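PDB 3CR8: sulfate adenylyltransferase, adenylylsulfate kinase from Thiobacillus denitrificans, which acts as an APS kinase, probably making activated sulfate by transferring phosphate from ATP to the 3' position of adenosine 5'-phosphosulfate, and lacks ATP sulfurylase activity. Local coordinates for residues Met60-Cys65 / Asp119-Gly124; Leu112-Leu117 / Glu132-Ala137; His197-Gly202 / Ser232-Pro237; Ser383-Ala388 / Leu524-Ala529; His423-Val428 / Ala451-Thr456. One frame throughout, in Å; residues are numbered along the deposited sequence.

Interaction 1 of 5, residues Met60-Cys65 / Asp119-Gly124; sequences MTRAQC and DVWKDG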
# COMPACT_ATOMS: atom_id res chain seq x y z
N MET A 60 -16.14 -40.04 -42.26
CA MET A 60 -17.00 -40.05 -43.45
C MET A 60 -16.29 -40.42 -44.72
O MET A 60 -15.07 -40.32 -44.85
CB MET A 60 -17.66 -38.71 -43.65
CG MET A 60 -18.80 -38.46 -42.72
SD MET A 60 -19.38 -36.74 -42.84
CE MET A 60 -20.59 -36.76 -41.52
N THR A 61 -17.11 -40.81 -45.68
CA THR A 61 -16.66 -41.42 -46.90
C THR A 61 -16.94 -40.44 -47.99
O THR A 61 -17.87 -39.68 -47.87
CB THR A 61 -17.48 -42.67 -47.17
OG1 THR A 61 -16.61 -43.77 -47.44
CG2 THR A 61 -18.44 -42.44 -48.32
N ARG A 62 -16.14 -40.46 -49.05
CA ARG A 62 -16.18 -39.39 -50.05
C ARG A 62 -17.61 -39.03 -50.47
O ARG A 62 -17.94 -37.88 -50.73
CB ARG A 62 -15.31 -39.71 -51.27
CG ARG A 62 -14.51 -38.51 -51.75
CD ARG A 62 -14.45 -38.44 -53.26
NE ARG A 62 -15.72 -37.96 -53.82
CZ ARG A 62 -16.01 -36.68 -54.05
NH1 ARG A 62 -15.13 -35.73 -53.76
NH2 ARG A 62 -17.19 -36.36 -54.56
N ALA A 63 -18.46 -40.03 -50.51
CA ALA A 63 -19.86 -39.85 -50.86
C ALA A 63 -20.61 -39.12 -49.76
O ALA A 63 -21.31 -38.14 -50.01
CB ALA A 63 -20.51 -41.21 -51.11
N GLN A 64 -20.46 -39.62 -48.53
CA GLN A 64 -21.02 -38.99 -47.33
C GLN A 64 -20.51 -37.57 -47.16
O GLN A 64 -21.27 -36.67 -46.82
CB GLN A 64 -20.67 -39.81 -46.09
CG GLN A 64 -20.53 -41.31 -46.38
CD GLN A 64 -20.57 -42.16 -45.14
OE1 GLN A 64 -19.55 -42.64 -44.65
NE2 GLN A 64 -21.77 -42.36 -44.63
N CYS A 65 -19.22 -37.36 -47.40
CA CYS A 65 -18.65 -36.03 -47.38
C CYS A 65 -19.31 -35.13 -48.40
O CYS A 65 -19.71 -34.02 -48.07
CB CYS A 65 -17.17 -36.07 -47.66
SG CYS A 65 -16.29 -36.72 -46.29
N ASP A 119 -13.19 -46.01 -47.61
CA ASP A 119 -12.87 -45.28 -48.82
C ASP A 119 -11.51 -44.63 -48.65
O ASP A 119 -11.14 -44.28 -47.54
CB ASP A 119 -13.94 -44.22 -49.06
CG ASP A 119 -13.92 -43.65 -50.47
OD1 ASP A 119 -12.92 -43.87 -51.21
OD2 ASP A 119 -14.91 -42.98 -50.82
N VAL A 120 -10.76 -44.48 -49.74
CA VAL A 120 -9.46 -43.83 -49.70
C VAL A 120 -9.26 -43.04 -50.98
O VAL A 120 -9.36 -43.59 -52.07
CB VAL A 120 -8.31 -44.82 -49.62
CG1 VAL A 120 -6.99 -44.08 -49.69
CG2 VAL A 120 -8.42 -45.70 -48.36
N TRP A 121 -9.04 -41.75 -50.84
CA TRP A 121 -8.93 -40.88 -51.98
C TRP A 121 -8.04 -39.71 -51.68
O TRP A 121 -7.64 -39.51 -50.56
CB TRP A 121 -10.30 -40.41 -52.40
CG TRP A 121 -10.96 -39.41 -51.52
CD1 TRP A 121 -11.07 -38.09 -51.75
CD2 TRP A 121 -11.67 -39.66 -50.31
NE1 TRP A 121 -11.78 -37.50 -50.76
CE2 TRP A 121 -12.16 -38.45 -49.86
CE3 TRP A 121 -11.92 -40.79 -49.57
CZ2 TRP A 121 -12.88 -38.34 -48.71
CZ3 TRP A 121 -12.64 -40.67 -48.45
CH2 TRP A 121 -13.11 -39.47 -48.02
N LYS A 122 -7.72 -38.94 -52.70
CA LYS A 122 -6.79 -37.85 -52.55
C LYS A 122 -7.35 -36.56 -53.05
O LYS A 122 -8.18 -36.54 -53.94
CB LYS A 122 -5.48 -38.15 -53.27
CG LYS A 122 -4.31 -37.34 -52.79
CD LYS A 122 -3.03 -37.91 -53.34
CE LYS A 122 -1.85 -37.03 -53.09
NZ LYS A 122 -0.61 -37.77 -53.38
N ASP A 123 -6.88 -35.48 -52.46
CA ASP A 123 -7.29 -34.16 -52.81
C ASP A 123 -6.04 -33.37 -52.64
O ASP A 123 -5.38 -33.44 -51.62
CB ASP A 123 -8.30 -33.66 -51.81
CG ASP A 123 -9.46 -32.99 -52.45
OD1 ASP A 123 -10.55 -33.58 -52.43
OD2 ASP A 123 -9.28 -31.88 -52.96
N GLY A 124 -5.68 -32.62 -53.65
CA GLY A 124 -4.47 -31.86 -53.54
C GLY A 124 -3.44 -32.63 -52.74
O GLY A 124 -3.27 -33.81 -52.94
O HOH W 1 -17.58 -43.20 -51.54

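Interaction 2 of 5, residues Leu112-Leu117 / Glu132-Ala137; sequences LAILTL and EVEGAA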
# COMPACT_ATOMS: atom_id res chain seq x y z
N LEU A 112 -3.59 -45.68 -31.05
CA LEU A 112 -4.87 -45.08 -30.63
C LEU A 112 -6.11 -45.88 -31.02
O LEU A 112 -7.05 -46.05 -30.23
CB LEU A 112 -5.01 -43.68 -31.22
CG LEU A 112 -3.91 -42.67 -30.93
CD1 LEU A 112 -4.00 -41.47 -31.85
CD2 LEU A 112 -3.97 -42.26 -29.50
N ALA A 113 -6.13 -46.35 -32.25
CA ALA A 113 -7.32 -47.02 -32.75
C ALA A 113 -7.00 -47.72 -34.05
O ALA A 113 -6.01 -47.37 -34.70
CB ALA A 113 -8.44 -45.99 -32.97
N ILE A 114 -7.80 -48.70 -34.42
CA ILE A 114 -7.72 -49.20 -35.79
C ILE A 114 -8.91 -48.69 -36.65
O ILE A 114 -10.10 -48.78 -36.25
CB ILE A 114 -7.44 -50.76 -35.92
CG1 ILE A 114 -8.70 -51.58 -35.73
CG2 ILE A 114 -6.37 -51.22 -34.94
CD1 ILE A 114 -9.65 -51.54 -36.92
N LEU A 115 -8.56 -48.12 -37.79
CA LEU A 115 -9.52 -47.69 -38.79
C LEU A 115 -9.77 -48.83 -39.78
O LEU A 115 -8.83 -49.41 -40.33
CB LEU A 115 -8.99 -46.48 -39.54
CG LEU A 115 -9.77 -46.00 -40.76
CD1 LEU A 115 -11.19 -45.73 -40.38
CD2 LEU A 115 -9.14 -44.79 -41.38
N THR A 116 -11.03 -49.17 -39.98
CA THR A 116 -11.39 -50.16 -40.97
C THR A 116 -11.78 -49.41 -42.25
O THR A 116 -12.85 -48.80 -42.31
CB THR A 116 -12.55 -51.06 -40.42
OG1 THR A 116 -12.31 -51.39 -39.04
CG2 THR A 116 -12.69 -52.35 -41.20
N LEU A 117 -10.90 -49.41 -43.26
CA LEU A 117 -11.08 -48.57 -44.44
C LEU A 117 -12.39 -48.75 -45.26
O LEU A 117 -12.64 -49.83 -45.80
CB LEU A 117 -9.87 -48.70 -45.36
CG LEU A 117 -8.60 -48.09 -44.79
CD1 LEU A 117 -7.43 -48.06 -45.77
CD2 LEU A 117 -8.91 -46.70 -44.32
N GLU A 132 -15.28 -47.14 -40.22
CA GLU A 132 -15.56 -47.29 -38.80
C GLU A 132 -14.28 -47.30 -37.99
O GLU A 132 -13.22 -47.69 -38.48
CB GLU A 132 -16.32 -48.58 -38.58
CG GLU A 132 -17.66 -48.59 -39.24
CD GLU A 132 -18.55 -47.51 -38.74
OE1 GLU A 132 -18.62 -47.31 -37.51
OE2 GLU A 132 -19.19 -46.83 -39.56
N VAL A 133 -14.37 -46.84 -36.76
CA VAL A 133 -13.18 -46.72 -35.93
C VAL A 133 -13.35 -47.56 -34.68
O VAL A 133 -14.43 -47.58 -34.11
CB VAL A 133 -12.91 -45.24 -35.55
CG1 VAL A 133 -11.77 -45.14 -34.56
CG2 VAL A 133 -12.60 -44.44 -36.79
N GLU A 134 -12.30 -48.27 -34.27
CA GLU A 134 -12.30 -48.99 -32.99
C GLU A 134 -11.12 -48.48 -32.20
O GLU A 134 -9.97 -48.67 -32.60
CB GLU A 134 -12.18 -50.51 -33.17
CG GLU A 134 -13.40 -51.20 -33.75
CD GLU A 134 -13.09 -52.58 -34.33
OE1 GLU A 134 -12.09 -52.73 -35.07
OE2 GLU A 134 -13.85 -53.54 -34.08
N GLY A 135 -11.41 -47.86 -31.06
CA GLY A 135 -10.39 -47.25 -30.23
C GLY A 135 -9.82 -48.06 -29.08
O GLY A 135 -10.53 -48.77 -28.37
N ALA A 136 -8.51 -47.93 -28.90
CA ALA A 136 -7.80 -48.56 -27.78
C ALA A 136 -7.47 -47.54 -26.70
O ALA A 136 -7.78 -47.75 -25.53
CB ALA A 136 -6.52 -49.20 -28.29
N ALA A 137 -6.83 -46.45 -27.11
CA ALA A 137 -6.38 -45.39 -26.24
C ALA A 137 -6.70 -44.02 -26.82
O ALA A 137 -6.84 -43.87 -28.02
CB ALA A 137 -4.90 -45.50 -26.02

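Interaction 3 of 5, residues His197-Gly202 / Ser232-Pro237; sequences HPQVGG and SLLPAP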
# COMPACT_ATOMS: atom_id res chain seq x y z
N HIS A 197 -15.39 -23.17 -21.86
CA HIS A 197 -14.98 -24.35 -22.62
C HIS A 197 -13.97 -23.95 -23.68
O HIS A 197 -14.27 -24.03 -24.85
CB HIS A 197 -16.23 -24.95 -23.28
CG HIS A 197 -16.25 -26.45 -23.35
ND1 HIS A 197 -15.47 -27.25 -22.56
CD2 HIS A 197 -17.01 -27.28 -24.10
CE1 HIS A 197 -15.72 -28.52 -22.83
NE2 HIS A 197 -16.65 -28.57 -23.76
N PRO A 198 -12.77 -23.51 -23.28
CA PRO A 198 -11.80 -22.98 -24.26
C PRO A 198 -11.24 -24.05 -25.22
O PRO A 198 -10.80 -25.12 -24.76
CB PRO A 198 -10.66 -22.46 -23.39
CG PRO A 198 -11.15 -22.47 -22.00
CD PRO A 198 -12.22 -23.52 -21.92
N GLN A 199 -11.23 -23.76 -26.52
CA GLN A 199 -10.62 -24.68 -27.48
C GLN A 199 -9.12 -24.88 -27.21
O GLN A 199 -8.36 -23.92 -27.05
CB GLN A 199 -10.91 -24.24 -28.91
CG GLN A 199 -12.11 -24.93 -29.48
CD GLN A 199 -13.04 -23.99 -30.21
OE1 GLN A 199 -12.70 -22.83 -30.47
NE2 GLN A 199 -14.24 -24.48 -30.54
N VAL A 200 -8.69 -26.13 -27.13
CA VAL A 200 -7.37 -26.37 -26.59
C VAL A 200 -6.39 -27.23 -27.43
O VAL A 200 -5.28 -27.55 -26.99
CB VAL A 200 -7.48 -27.04 -25.22
CG1 VAL A 200 -6.45 -28.15 -25.06
CG2 VAL A 200 -7.35 -26.00 -24.13
N GLY A 201 -6.78 -27.56 -28.65
CA GLY A 201 -5.98 -28.43 -29.49
C GLY A 201 -4.69 -27.90 -30.07
O GLY A 201 -4.67 -26.93 -30.80
N GLY A 202 -3.59 -28.58 -29.78
CA GLY A 202 -2.29 -28.19 -30.28
C GLY A 202 -1.32 -29.30 -30.00
O GLY A 202 -1.76 -30.34 -29.60
N SER A 232 -13.60 -26.25 -18.27
CA SER A 232 -13.24 -27.54 -18.80
C SER A 232 -12.58 -27.31 -20.13
O SER A 232 -12.77 -26.27 -20.72
CB SER A 232 -14.47 -28.41 -18.95
OG SER A 232 -14.11 -29.76 -18.87
N LEU A 233 -11.78 -28.26 -20.60
CA LEU A 233 -11.10 -28.07 -21.89
C LEU A 233 -11.80 -28.83 -23.00
O LEU A 233 -12.34 -29.91 -22.79
CB LEU A 233 -9.63 -28.46 -21.81
CG LEU A 233 -8.96 -27.78 -20.62
CD1 LEU A 233 -7.55 -28.29 -20.41
CD2 LEU A 233 -8.97 -26.27 -20.81
N LEU A 234 -11.78 -28.23 -24.17
CA LEU A 234 -12.40 -28.76 -25.37
C LEU A 234 -11.31 -29.07 -26.39
O LEU A 234 -10.80 -28.16 -27.07
CB LEU A 234 -13.33 -27.70 -25.96
CG LEU A 234 -14.35 -28.04 -27.04
CD1 LEU A 234 -14.24 -26.99 -28.08
CD2 LEU A 234 -14.07 -29.38 -27.68
N PRO A 235 -10.95 -30.35 -26.53
CA PRO A 235 -9.77 -30.76 -27.30
C PRO A 235 -10.07 -30.71 -28.78
O PRO A 235 -10.71 -31.61 -29.28
CB PRO A 235 -9.58 -32.23 -26.89
CG PRO A 235 -10.70 -32.55 -25.90
CD PRO A 235 -11.74 -31.50 -26.10
N ALA A 236 -9.61 -29.67 -29.46
CA ALA A 236 -9.92 -29.47 -30.86
C ALA A 236 -9.20 -28.21 -31.30
O ALA A 236 -8.78 -27.41 -30.47
CB ALA A 236 -11.39 -29.43 -31.06
N PRO A 237 -9.08 -28.00 -32.62
CA PRO A 237 -8.49 -26.70 -32.92
C PRO A 237 -9.75 -25.84 -32.99
O PRO A 237 -10.83 -26.39 -33.24
CB PRO A 237 -7.89 -26.86 -34.33
CG PRO A 237 -8.17 -28.35 -34.75
CD PRO A 237 -9.17 -28.89 -33.76

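Interaction 4 of 5, residues Ser383-Ala388 / Leu524-Ala529; sequences STLARA and LAIDEA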
# COMPACT_ATOMS: atom_id res chain seq x y z
N SER A 383 32.75 -8.45 -36.26
CA SER A 383 33.10 -9.05 -34.98
C SER A 383 33.46 -8.03 -33.90
O SER A 383 33.07 -8.17 -32.75
CB SER A 383 34.22 -10.07 -35.12
OG SER A 383 33.70 -11.38 -35.36
N THR A 384 34.22 -7.01 -34.28
CA THR A 384 34.62 -5.98 -33.33
C THR A 384 33.41 -5.20 -32.79
O THR A 384 33.31 -4.94 -31.59
CB THR A 384 35.60 -4.98 -33.98
OG1 THR A 384 36.26 -5.60 -35.09
CG2 THR A 384 36.65 -4.51 -32.98
N LEU A 385 32.52 -4.81 -33.70
CA LEU A 385 31.29 -4.15 -33.30
C LEU A 385 30.51 -5.04 -32.36
O LEU A 385 30.08 -4.61 -31.30
CB LEU A 385 30.44 -3.85 -34.54
CG LEU A 385 30.70 -2.45 -35.07
CD1 LEU A 385 29.85 -2.18 -36.30
CD2 LEU A 385 30.38 -1.47 -33.94
N ALA A 386 30.32 -6.30 -32.76
CA ALA A 386 29.52 -7.22 -31.99
C ALA A 386 30.03 -7.27 -30.56
O ALA A 386 29.26 -7.11 -29.62
CB ALA A 386 29.50 -8.57 -32.65
N ARG A 387 31.33 -7.46 -30.37
CA ARG A 387 31.87 -7.53 -29.00
C ARG A 387 31.66 -6.28 -28.18
O ARG A 387 31.34 -6.33 -27.01
CB ARG A 387 33.37 -7.83 -29.01
CG ARG A 387 33.71 -9.22 -28.61
CD ARG A 387 35.19 -9.39 -28.57
NE ARG A 387 35.76 -9.04 -27.28
CZ ARG A 387 35.94 -9.92 -26.30
NH1 ARG A 387 35.56 -11.19 -26.47
NH2 ARG A 387 36.49 -9.52 -25.15
N ALA A 388 31.88 -5.13 -28.80
CA ALA A 388 31.63 -3.88 -28.10
C ALA A 388 30.16 -3.77 -27.71
O ALA A 388 29.84 -3.41 -26.57
CB ALA A 388 32.07 -2.69 -28.95
N LEU A 524 34.21 6.03 -39.18
CA LEU A 524 33.55 5.82 -37.91
C LEU A 524 34.44 5.12 -36.90
O LEU A 524 35.07 4.12 -37.23
CB LEU A 524 32.26 5.02 -38.10
CG LEU A 524 31.01 5.84 -38.34
CD1 LEU A 524 29.79 4.99 -37.99
CD2 LEU A 524 31.04 7.08 -37.50
N ALA A 525 34.49 5.64 -35.68
CA ALA A 525 35.14 4.95 -34.59
C ALA A 525 34.18 3.89 -34.02
O ALA A 525 32.95 4.01 -34.15
CB ALA A 525 35.56 5.93 -33.52
N ILE A 526 34.74 2.85 -33.40
CA ILE A 526 33.89 1.86 -32.75
C ILE A 526 32.83 2.55 -31.88
O ILE A 526 31.62 2.32 -32.04
CB ILE A 526 34.72 0.87 -31.90
CG1 ILE A 526 35.34 -0.16 -32.81
CG2 ILE A 526 33.84 0.13 -30.91
CD1 ILE A 526 34.35 -1.10 -33.38
N ASP A 527 33.28 3.40 -30.97
CA ASP A 527 32.37 4.11 -30.10
C ASP A 527 31.18 4.74 -30.83
O ASP A 527 30.03 4.61 -30.40
CB ASP A 527 33.11 5.18 -29.33
CG ASP A 527 34.01 4.59 -28.26
OD1 ASP A 527 34.02 3.34 -28.09
OD2 ASP A 527 34.69 5.40 -27.57
N GLU A 528 31.47 5.42 -31.92
CA GLU A 528 30.41 6.10 -32.65
C GLU A 528 29.42 5.13 -33.28
O GLU A 528 28.21 5.37 -33.29
CB GLU A 528 30.99 7.04 -33.71
CG GLU A 528 31.79 8.18 -33.09
CD GLU A 528 32.47 9.05 -34.13
OE1 GLU A 528 32.95 8.49 -35.15
OE2 GLU A 528 32.54 10.28 -33.92
N ALA A 529 29.95 4.03 -33.80
CA ALA A 529 29.13 3.01 -34.41
C ALA A 529 28.26 2.35 -33.35
O ALA A 529 27.03 2.25 -33.52
CB ALA A 529 30.02 1.98 -35.14

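Interaction 5 of 5, residues His423-Val428 / Ala451-Thr456; sequences HRDVNV and APYRQT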
# COMPACT_ATOMS: atom_id res chain seq x y z
N HIS A 423 27.41 -26.19 -46.16
CA HIS A 423 28.00 -26.29 -44.82
C HIS A 423 28.20 -24.95 -44.15
O HIS A 423 28.33 -24.87 -42.93
CB HIS A 423 29.31 -27.11 -44.82
CG HIS A 423 29.12 -28.55 -44.48
ND1 HIS A 423 30.07 -29.29 -43.79
CD2 HIS A 423 28.08 -29.39 -44.71
CE1 HIS A 423 29.63 -30.52 -43.64
NE2 HIS A 423 28.43 -30.61 -44.18
N ARG A 424 28.21 -23.88 -44.93
CA ARG A 424 28.17 -22.56 -44.33
C ARG A 424 26.74 -22.11 -44.14
O ARG A 424 26.45 -21.27 -43.29
CB ARG A 424 28.96 -21.54 -45.16
CG ARG A 424 30.34 -21.30 -44.58
CD ARG A 424 30.26 -21.50 -43.08
NE ARG A 424 31.41 -21.00 -42.35
CZ ARG A 424 32.15 -21.73 -41.51
NH1 ARG A 424 31.86 -23.01 -41.30
NH2 ARG A 424 33.17 -21.17 -40.88
N ASP A 425 25.85 -22.69 -44.93
CA ASP A 425 24.45 -22.33 -44.91
C ASP A 425 23.70 -23.21 -43.91
O ASP A 425 22.48 -23.11 -43.76
CB ASP A 425 23.88 -22.49 -46.31
CG ASP A 425 22.44 -22.08 -46.39
OD1 ASP A 425 22.20 -20.98 -46.95
OD2 ASP A 425 21.56 -22.84 -45.91
N VAL A 426 24.45 -24.08 -43.24
CA VAL A 426 23.88 -24.86 -42.14
C VAL A 426 24.40 -24.25 -40.86
O VAL A 426 23.68 -24.15 -39.87
CB VAL A 426 24.24 -26.36 -42.22
CG1 VAL A 426 25.49 -26.68 -41.37
CG2 VAL A 426 23.02 -27.22 -41.79
N ASN A 427 25.66 -23.84 -40.89
CA ASN A 427 26.24 -23.07 -39.81
C ASN A 427 25.39 -21.85 -39.44
O ASN A 427 25.19 -21.56 -38.26
CB ASN A 427 27.61 -22.57 -40.22
CG ASN A 427 28.21 -21.65 -39.19
OD1 ASN A 427 28.53 -22.07 -38.08
ND2 ASN A 427 28.39 -20.40 -39.56
N VAL A 428 24.91 -21.13 -40.45
CA VAL A 428 24.11 -19.94 -40.20
C VAL A 428 22.80 -20.30 -39.50
O VAL A 428 22.52 -19.76 -38.42
CB VAL A 428 23.84 -19.13 -41.49
CG1 VAL A 428 22.83 -18.03 -41.23
CG2 VAL A 428 25.12 -18.52 -42.01
N ALA A 451 27.31 -14.74 -43.86
CA ALA A 451 26.06 -15.09 -44.54
C ALA A 451 25.81 -14.16 -45.71
O ALA A 451 25.56 -12.97 -45.54
CB ALA A 451 24.89 -15.07 -43.58
N PRO A 452 25.88 -14.71 -46.92
CA PRO A 452 25.85 -13.92 -48.15
C PRO A 452 24.52 -14.03 -48.89
O PRO A 452 24.34 -13.34 -49.88
CB PRO A 452 26.97 -14.55 -48.99
CG PRO A 452 27.46 -15.79 -48.19
CD PRO A 452 26.36 -16.07 -47.20
N TYR A 453 23.61 -14.88 -48.42
CA TYR A 453 22.39 -15.17 -49.17
C TYR A 453 21.26 -14.41 -48.49
O TYR A 453 21.03 -14.58 -47.30
CB TYR A 453 22.22 -16.69 -49.30
CG TYR A 453 23.32 -17.39 -50.07
CD1 TYR A 453 24.58 -16.81 -50.20
CD2 TYR A 453 23.11 -18.65 -50.66
CE1 TYR A 453 25.59 -17.44 -50.90
CE2 TYR A 453 24.11 -19.29 -51.36
CZ TYR A 453 25.35 -18.68 -51.48
OH TYR A 453 26.37 -19.30 -52.17
N ARG A 454 20.54 -13.63 -49.23
CA ARG A 454 19.37 -13.17 -48.61
C ARG A 454 18.71 -14.47 -48.15
O ARG A 454 18.36 -14.54 -46.99
CB ARG A 454 18.54 -12.46 -49.67
N GLN A 455 18.46 -15.51 -48.97
CA GLN A 455 17.31 -16.21 -48.42
C GLN A 455 17.60 -16.68 -46.99
O GLN A 455 16.73 -16.61 -46.11
CB GLN A 455 16.97 -17.39 -49.34
CG GLN A 455 15.72 -18.13 -48.96
CD GLN A 455 14.51 -17.21 -48.82
OE1 GLN A 455 13.53 -17.56 -48.14
NE2 GLN A 455 14.56 -16.05 -49.45
N THR A 456 18.83 -17.18 -46.76
CA THR A 456 19.17 -17.81 -45.48
C THR A 456 19.04 -16.85 -44.32
O THR A 456 18.51 -17.19 -43.26
CB THR A 456 20.55 -18.52 -45.46
OG1 THR A 456 20.39 -19.84 -45.99
CG2 THR A 456 21.06 -18.66 -44.04

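Interaction 1 of 5, residues Met60-Cys65 / Asp119-Gly124
Arg62 lays the aliphatic part of its side chain across one face of the Trp121 indole. CG lies over that face, offset toward the rim, but is modelled too close for the spacing to be trusted. The chain bends at chi2 and chi3, which carries the guanidinium away from the indole: CZ is 5.8 Å from the centroid of the Trp121 five-membered ring, with the two planes 80° apart, so any cation-pi attraction is weak at most. The rim of the indole meets the entry to the helix. Met60 O lies in the ring plane, 3.8 Å from Trp121 CH2, while Cys65 SG approaches Trp121 CZ2 at 4.5 Å.

The polar part of the contact belongs to Asp119. Its CG is anti to the backbone N (chi1 -165°), which carries the carboxylate toward the first turn of helix 62-71. There OD2 takes a weak bond from Arg62 N at 3.3 Å. A water that donates to Asp119 OD2 at 2.8 Å also accepts, weakly, from Ala63 N. Asp119 thus offers the first amides at most weak, partly water-mediated acceptance, while Thr61, at the N-cap position, makes no capping bond with its own side chain; its OG1 lies against Asp119 CB.

Further out, Ala130 of strand 126-135 touches both Thr61 and Asp119, and the His128 ring meets that of Trp121 with planes at about 30°. Backbone bonds between Trp121 and His128 hold strand 119-123 in the sheet. The contact is the first turn of a helix packed against a beta hairpin of the PUA-like domain.

Interaction 2 of 5, residues Leu112-Leu117 / Glu132-Ala137
Leu112-Leu117 and Glu132-Ala137 run antiparallel, their strand axes 4.6 Å apart at closest and 155° between directions. Ile114 and Glu134 form a hydrogen-bonded pair, with Ile114 N to Glu134 O at 2.8 Å and Glu134 N to Ile114 O at 3.0 Å; Ala113 with Gly135 and Leu115 with Val133 are non-hydrogen-bonded pairs. At the Leu112 end, Leu112 O is gripped twice, by Ala136 N at 2.7 Å and Ala137 N at 3.2 Å, both donors reaching it from the same face of its carbonyl plane.

Val133 splits its branches between two neighbours: CG1 meets Ala113 CB at 3.8 Å and CG2 meets Leu115 CD1 at 4.1 Å. Leu45 and Leu48 of helix 39-50 pack on Val133, and Met49 on Ala113, which buries this face. On the opposite face of the sheet, Ile114 and Glu134 lie side by side and point the same way, Ile114 CD1 being next to the carboxylate. The charge is met elsewhere: Glu134 OE1 forms a salt bridge with Arg101, OE2 one with Lys21.

Leu112 and Ala113 both face Leu104 on the adjoining strand 101-105, a classic beta bulge within the mixed sheet of the PUA-like domain.

Interaction 3 of 5, residues His197-Gly202 / Ser232-Pro237
The two irregular segments run side by side with their end-to-end directions 41° apart, joined by a single backbone bridge between Gln199 and Leu234. Leu234 contributes both halves of it: its N donates weakly to Pro198 O at 3.3 Å, and its O accepts from Val200 N at 2.9 Å. Farther along, Gly201 N reaches Ala236 O at 2.7 Å.

Leu234 also carries most of the side-chain contact. CB stands over the centre of the His197 imidazole, 3.9 Å from its centroid and 3° off the normal, a CH-pi contact in which the two side chains cross at about a right angle. The ring rotation fits a second role, for His197 ND1 points along the edge to Ser232 O at 3.4 Å in a weak but nearly straight bond. Leu234 CG is anti to the backbone N (chi1 -167°), and CD1 runs alongside the Gln199 chain, touching CG.

These loops follow strands 193-196 and 229-231, adjacent members of a parallel five-stranded sheet with order 3-2-1-4-5. Such an alpha/beta sheet fits the Rossmann-like HUP class to which the ATP-sulfurylase domain belongs, and the contact continues the pairing of the two strands beyond their C-terminal ends.

Away from the histidine, Val200 CG2 meets Leu233 CD2 at 3.7 Å, and Val214 of helix 210-220 packs on both residues. Ser232 OG is satisfied by Leu147 O. Phe256 meets the His197 ring edge-to-face, while Met47 of helix 39-50 touches Leu234, bringing the PUA-like domain against this loop pair.

Interaction 4 of 5, residues Ser383-Ala388 / Leu524-Ala529
Ile526 has the most surface buried here, and it spreads its two branches over helix 380-394. CG2 is anti to the backbone N and meets Ala388 CB at 3.9 Å. The other branch, with CG1 anti to the carbonyl carbon (chi1 -79°), takes CD1 to Leu385 CD2 at 4.0 Å and to Thr384 CB at 4.1 Å. The isoleucine therefore rests on three residues spaced along just over one helical turn.

Leu385 is the second main partner. It slides past Ile526 in the opposite direction, and its CD2 also reaches Ala529 CB at 3.7 Å, one turn further along helix 526-540. The interface is wholly apolar, with no hydrogen bond between the segments. Val530 extends it, touching Leu385 and Ala388, while Phe374 of strand 370-376 backs Leu385 from the sheet. The Thr384 hydroxyl turns to its own helix and bonds to Ala380 O. Arg387 lies outside this interface and forms a salt bridge with Glu108 of a second subunit.

Ser383 closes the predicted ATP-binding loop and bonds through OG to Asp405. The C-terminal helix 526-540 thus packs on the helix that follows the P-loop (Walker A), within the kinase domain's P-loop NTPase fold.

Interaction 5 of 5, residues His423-Val428 / Ala451-Thr456
In the P-loop-fold kinase domain, the early turns of helix 421-440 meet the loop and first turn of helix 454-465, through Asp425 and Val428 on one side and Ala451 and Thr456 on the other. The site lies near the predicted ATP loop: the Ala451 side chain is about 7 Å from that of Lys382.

The polar link is a hydrogen bond from Thr456 OG1 to Asp425 OD1. As modelled it spans 2.3 Å, a length too short to be taken literally, so the exact geometry is doubtful. Asp425 has CG anti to the backbone N (chi1 -178°), which extends the carboxylate across the gap so that it crosses the threonine obliquely. OD2 of the same group is engaged by Arg429 in a salt bridge, so the carboxylate has a partner on each oxygen; the salt bridge probably helps to orient the carboxylate. The Tyr453 ring is a marginal neighbour, with CD2 4.5 Å from Asp425 OD1.

One turn on, Val428 supplies the apolar part. CG1, anti to the backbone N (chi1 171°), points to Thr456 CG2, whereas CG2 turns to Ala451 CB at 3.8 Å. Thr456 is therefore divided in use, its hydroxyl to the aspartate and its methyl to the valine.

Helix 421-440 leads into strand 444-447, and the loop after that strand carries Ala451 and Pro452 into helix 454-465, which runs on to strand 469-475. On the far flank Asn427 packs on Val409 and Ser414 of helix 407-414, and Val426 touches Ser415 of a second subunit.

In the fold
From the N terminus, interaction 1 closes the first loop by bringing helix 62-71 to strand 119-123. Interaction 2 opens before that loop is complete and closes after it, so the two cross; both reach the same mixed sheet of the PUA-like domain, with centres 18 Å apart. Interaction 3 follows in series and joins two loops at the ends of adjacent parallel strands in the ATP-sulfurylase domain. Interaction 4 then spans most of the kinase domain, from the helix after the P-loop to the C-terminal helix, and interaction 5 is nested inside it, about 11 Å away between nearest atoms. Interactions 1 and 4 lie on opposite sides of the chain's centre, 62 Å apart between centres.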